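Regulator of chromosome condensation (Saccharomyces cerevisiae, PDB 3OF7) promotes the exchange of GDP for GTP on the small GTPases Gsp1 and Gsp2, binds chromatin, and controls RNA metabolism and nuclear transport. Local coordinates at residues L29-W34 and F443-G448; G396-W401 and H432-V437. One frame throughout, in Å; residues are numbered along the deposited sequence.

In the fold
The chain enters the seven-bladed propeller through strand 30-34. It then runs round the ring for some four hundred residues before strand 443-450 returns beside it. Contact 1 closes this large loop and joins the first RCC1 repeat to the seventh. Contact 2 lies wholly within that loop. It closes a much shorter one, from 396-401 to 432-437, inside the seventh repeat. There it ties the third strand, 398-402, of one blade to strand 432-439 of the next. Strands 432-439 and 443-450 follow each other in the chain and are neighbours in one sheet. Asp30 bonded to His432 and Gly447 to Ile435 link the two contacts directly.

Contact 1 of 2, residues L29-W34 and F443-G448; sequences LDIFCW and FSVSGG
Trp34 lies across Ser444, with one ring face over the serine CB. Ser444 CB sits 3.8 Å from the centroid of the Trp34 six-membered ring, 28° off the normal, a CH-pi contact. Trp34 CG stands between its backbone N and carbonyl carbon (chi1 69°), which folds the indole back over the neighbouring strand. The ring reaches on to the next residue on that face, where CZ3 of Trp34 lies 3.4 Å from OG of Ser446. That hydroxyl oxygen touches a second aromatic residue as well: Ser446 OG is also 3.4 Å from Phe32 CB. With alanine instead of Trp34, Ser444 CB is likely to lose its aromatic cover, and a gap would probably open beside Ser446 OG.

The strands run antiparallel, and six backbone hydrogen bonds join the pairs Asp30-Gly448, Phe32-Ser446 and Trp34-Ser444. The straightest runs from Phe32 N to Ser446 O, at 2.9 Å and 169°. This pairing is the Velcro closure of the beta-propeller: strands 30-34 and 56-58 of the first RCC1 repeat complete a blade with strands 432-439 and 443-450 of the seventh.

The face of Ile31, Cys33 and Val445 meets more loosely across the pair. Ile31 CG2 touches Val445 CG1 at 3.8 Å, and Cys33 SG is 4.1 Å from Val445 CG2. This face is not open to solvent, because Ile69, Phe72 and Val74 of strand 69-74 pack on it. Gly447 sits where Leu29 CD1 and Ile31 CD1 come close, and a CB there would clash with the leucine methyl. At the Gly448 end the carboxylate of Asp30 turns outside the pair. Its OD1 forms a salt bridge with Arg64, and OD2 accepts a hydrogen bond from His432.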
# COMPACT_ATOMS: atom_id res chain seq x y z
N LEU A 29 -16.37 8.67 4.11
CA LEU A 29 -15.21 9.56 4.18
C LEU A 29 -15.20 10.64 3.12
O LEU A 29 -15.59 10.40 1.98
CB LEU A 29 -13.92 8.73 4.03
CG LEU A 29 -13.65 7.61 5.04
CD1 LEU A 29 -12.58 6.64 4.52
CD2 LEU A 29 -13.26 8.17 6.41
N ASP A 30 -14.72 11.83 3.49
CA ASP A 30 -14.23 12.78 2.50
C ASP A 30 -12.93 12.19 1.95
O ASP A 30 -12.05 11.80 2.71
CB ASP A 30 -13.93 14.14 3.15
CG ASP A 30 -15.19 14.91 3.51
OD1 ASP A 30 -16.23 14.74 2.83
OD2 ASP A 30 -15.13 15.69 4.48
N ILE A 31 -12.82 12.11 0.63
CA ILE A 31 -11.61 11.59 -0.03
C ILE A 31 -10.78 12.74 -0.61
O ILE A 31 -11.30 13.61 -1.29
CB ILE A 31 -11.98 10.57 -1.16
CG1 ILE A 31 -12.82 9.41 -0.61
CG2 ILE A 31 -10.71 10.06 -1.91
CD1 ILE A 31 -12.16 8.59 0.51
N PHE A 32 -9.47 12.73 -0.32
CA PHE A 32 -8.55 13.74 -0.80
C PHE A 32 -7.46 13.08 -1.64
O PHE A 32 -6.99 12.00 -1.29
CB PHE A 32 -7.88 14.46 0.37
CG PHE A 32 -8.86 15.12 1.29
CD1 PHE A 32 -9.29 16.43 1.05
CD2 PHE A 32 -9.36 14.44 2.39
CE1 PHE A 32 -10.21 17.04 1.90
CE2 PHE A 32 -10.27 15.05 3.25
CZ PHE A 32 -10.69 16.35 3.01
N CYS A 33 -7.05 13.76 -2.71
CA CYS A 33 -6.02 13.25 -3.61
C CYS A 33 -5.01 14.35 -3.90
O CYS A 33 -5.37 15.54 -3.98
CB CYS A 33 -6.65 12.77 -4.92
SG CYS A 33 -7.86 11.43 -4.75
N TRP A 34 -3.75 13.96 -4.06
CA TRP A 34 -2.70 14.93 -4.39
C TRP A 34 -1.46 14.26 -4.96
O TRP A 34 -1.31 13.04 -4.86
CB TRP A 34 -2.36 15.80 -3.17
CG TRP A 34 -1.66 15.07 -2.03
CD1 TRP A 34 -0.30 15.02 -1.80
CD2 TRP A 34 -2.27 14.32 -0.98
NE1 TRP A 34 -0.04 14.28 -0.67
CE2 TRP A 34 -1.23 13.85 -0.14
CE3 TRP A 34 -3.60 14.00 -0.65
CZ2 TRP A 34 -1.48 13.06 1.00
CZ3 TRP A 34 -3.85 13.23 0.49
CH2 TRP A 34 -2.78 12.76 1.30
N PHE A 443 1.75 9.78 -6.27
CA PHE A 443 0.55 10.43 -5.72
C PHE A 443 0.13 9.76 -4.42
O PHE A 443 0.60 8.67 -4.10
CB PHE A 443 -0.59 10.38 -6.75
CG PHE A 443 -1.23 9.02 -6.92
CD1 PHE A 443 -0.56 7.99 -7.58
CD2 PHE A 443 -2.51 8.76 -6.42
CE1 PHE A 443 -1.15 6.72 -7.75
CE2 PHE A 443 -3.12 7.51 -6.57
CZ PHE A 443 -2.43 6.48 -7.24
N SER A 444 -0.77 10.42 -3.69
CA SER A 444 -1.30 9.89 -2.44
C SER A 444 -2.81 10.15 -2.34
O SER A 444 -3.35 11.02 -3.03
CB SER A 444 -0.59 10.55 -1.25
OG SER A 444 0.82 10.49 -1.40
N VAL A 445 -3.47 9.36 -1.50
CA VAL A 445 -4.91 9.48 -1.28
C VAL A 445 -5.16 9.37 0.22
O VAL A 445 -4.50 8.57 0.90
CB VAL A 445 -5.71 8.36 -2.01
CG1 VAL A 445 -7.22 8.50 -1.76
CG2 VAL A 445 -5.41 8.36 -3.51
N SER A 446 -6.10 10.16 0.73
CA SER A 446 -6.52 10.03 2.12
C SER A 446 -8.05 10.06 2.25
O SER A 446 -8.77 10.46 1.34
CB SER A 446 -5.89 11.12 3.00
OG SER A 446 -6.41 12.39 2.64
N GLY A 447 -8.52 9.60 3.40
CA GLY A 447 -9.93 9.65 3.72
C GLY A 447 -10.05 10.12 5.15
O GLY A 447 -9.36 9.61 6.03
N GLY A 448 -10.90 11.12 5.37
CA GLY A 448 -11.12 11.62 6.71
C GLY A 448 -12.52 12.16 6.93
O GLY A 448 -13.33 12.22 6.00

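Contact 2 of 2, residues G396-W401 and H432-V437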
# COMPACT_ATOMS: atom_id res chain seq x y z
N GLY A 396 -5.10 12.39 14.27
CA GLY A 396 -5.75 12.50 12.96
C GLY A 396 -5.14 13.51 12.00
O GLY A 396 -5.77 13.92 11.03
N ILE A 397 -3.91 13.92 12.29
CA ILE A 397 -3.16 14.81 11.42
C ILE A 397 -2.17 13.94 10.65
O ILE A 397 -1.50 13.10 11.25
CB ILE A 397 -2.44 15.92 12.23
CG1 ILE A 397 -3.48 16.86 12.89
CG2 ILE A 397 -1.48 16.73 11.35
CD1 ILE A 397 -2.90 18.04 13.64
N ALA A 398 -2.12 14.12 9.34
CA ALA A 398 -1.20 13.37 8.47
C ALA A 398 0.18 14.02 8.35
O ALA A 398 0.31 15.26 8.37
CB ALA A 398 -1.83 13.17 7.08
N TYR A 399 1.20 13.18 8.22
CA TYR A 399 2.61 13.59 8.14
C TYR A 399 3.24 12.87 6.97
O TYR A 399 3.04 11.67 6.80
CB TYR A 399 3.36 13.22 9.42
CG TYR A 399 2.97 14.07 10.62
CD1 TYR A 399 1.72 13.92 11.21
CD2 TYR A 399 3.85 15.02 11.14
CE1 TYR A 399 1.34 14.70 12.30
CE2 TYR A 399 3.48 15.81 12.24
CZ TYR A 399 2.22 15.64 12.81
OH TYR A 399 1.84 16.40 13.88
N SER A 400 4.02 13.59 6.17
CA SER A 400 4.61 13.00 4.98
C SER A 400 6.09 13.31 4.87
O SER A 400 6.60 14.25 5.50
CB SER A 400 3.88 13.50 3.73
OG SER A 400 3.99 14.91 3.63
N TRP A 401 6.79 12.51 4.07
CA TRP A 401 8.21 12.71 3.82
C TRP A 401 8.66 11.87 2.63
O TRP A 401 7.92 11.00 2.15
CB TRP A 401 9.05 12.37 5.06
CG TRP A 401 9.06 10.90 5.46
CD1 TRP A 401 10.06 9.99 5.22
CD2 TRP A 401 8.05 10.19 6.20
NE1 TRP A 401 9.74 8.77 5.76
CE2 TRP A 401 8.51 8.86 6.36
CE3 TRP A 401 6.80 10.55 6.72
CZ2 TRP A 401 7.77 7.89 7.04
CZ3 TRP A 401 6.05 9.58 7.40
CH2 TRP A 401 6.54 8.26 7.55
N HIS A 432 -9.77 18.19 9.63
CA HIS A 432 -10.24 16.82 9.41
C HIS A 432 -9.51 15.85 10.31
O HIS A 432 -8.33 16.03 10.62
CB HIS A 432 -10.06 16.39 7.96
CG HIS A 432 -11.21 16.73 7.07
ND1 HIS A 432 -11.48 18.02 6.67
CD2 HIS A 432 -12.15 15.95 6.49
CE1 HIS A 432 -12.55 18.02 5.89
NE2 HIS A 432 -12.97 16.77 5.76
N ASN A 433 -10.25 14.81 10.70
CA ASN A 433 -9.72 13.65 11.35
C ASN A 433 -9.40 12.66 10.23
O ASN A 433 -10.29 12.05 9.66
CB ASN A 433 -10.81 13.10 12.29
CG ASN A 433 -10.30 12.04 13.23
OD1 ASN A 433 -11.04 11.10 13.59
ND2 ASN A 433 -9.06 12.17 13.66
N ILE A 434 -8.12 12.53 9.87
CA ILE A 434 -7.70 11.61 8.79
C ILE A 434 -7.76 10.18 9.31
O ILE A 434 -7.21 9.87 10.37
CB ILE A 434 -6.28 11.95 8.25
CG1 ILE A 434 -6.24 13.37 7.65
CG2 ILE A 434 -5.80 10.90 7.22
CD1 ILE A 434 -7.23 13.60 6.48
N ILE A 435 -8.45 9.31 8.57
CA ILE A 435 -8.72 7.94 9.01
C ILE A 435 -7.90 6.92 8.21
O ILE A 435 -7.30 5.99 8.79
CB ILE A 435 -10.24 7.60 8.91
CG1 ILE A 435 -11.11 8.65 9.62
CG2 ILE A 435 -10.56 6.19 9.45
CD1 ILE A 435 -10.83 8.79 11.10
N LEU A 436 -7.86 7.09 6.89
CA LEU A 436 -7.15 6.16 6.01
C LEU A 436 -6.19 6.91 5.10
O LEU A 436 -6.48 8.03 4.69
CB LEU A 436 -8.15 5.36 5.16
CG LEU A 436 -9.18 4.46 5.86
CD1 LEU A 436 -10.18 3.90 4.83
CD2 LEU A 436 -8.54 3.31 6.65
N VAL A 437 -5.05 6.29 4.79
CA VAL A 437 -4.11 6.85 3.82
C VAL A 437 -3.58 5.75 2.92
O VAL A 437 -3.51 4.60 3.34
CB VAL A 437 -2.90 7.56 4.49
CG1 VAL A 437 -3.33 8.88 5.12
CG2 VAL A 437 -2.22 6.65 5.51
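Asn433 CG is anti to the backbone N (chi1 -169°), and this swings the amide back over Gly396 although CB points away from it. Asn433 ND2 comes to 3.4 Å from Gly396 CA. Gly396 has a positive phi, in a conformation that calls for glycine. A CB would also run into the asparagine amide. The Gly396 carbonyl takes the one hydrogen bond between the segments, from Ile434 N to Gly396 O at 3.0 Å and 167°. The donor approaches well off the C=O direction, at a C=O...N angle of 124°. Ile434 CG1 rests on the same oxygen, 3.5 Å from Gly396 O. Beyond this the segments diverge. Ala398 CB only just meets Ile434 CG1, at 4.5 Å. Val392, on the strand next to 398-402, also packs on Ile434. Farther along strand 432-439, Ile435 and Leu436 both face Gly447 in a classic beta bulge. The contact is a junction between adjacent blades of the RCC1-type beta-propeller, where the turn before the third strand of one blade meets the first strand of the following blade.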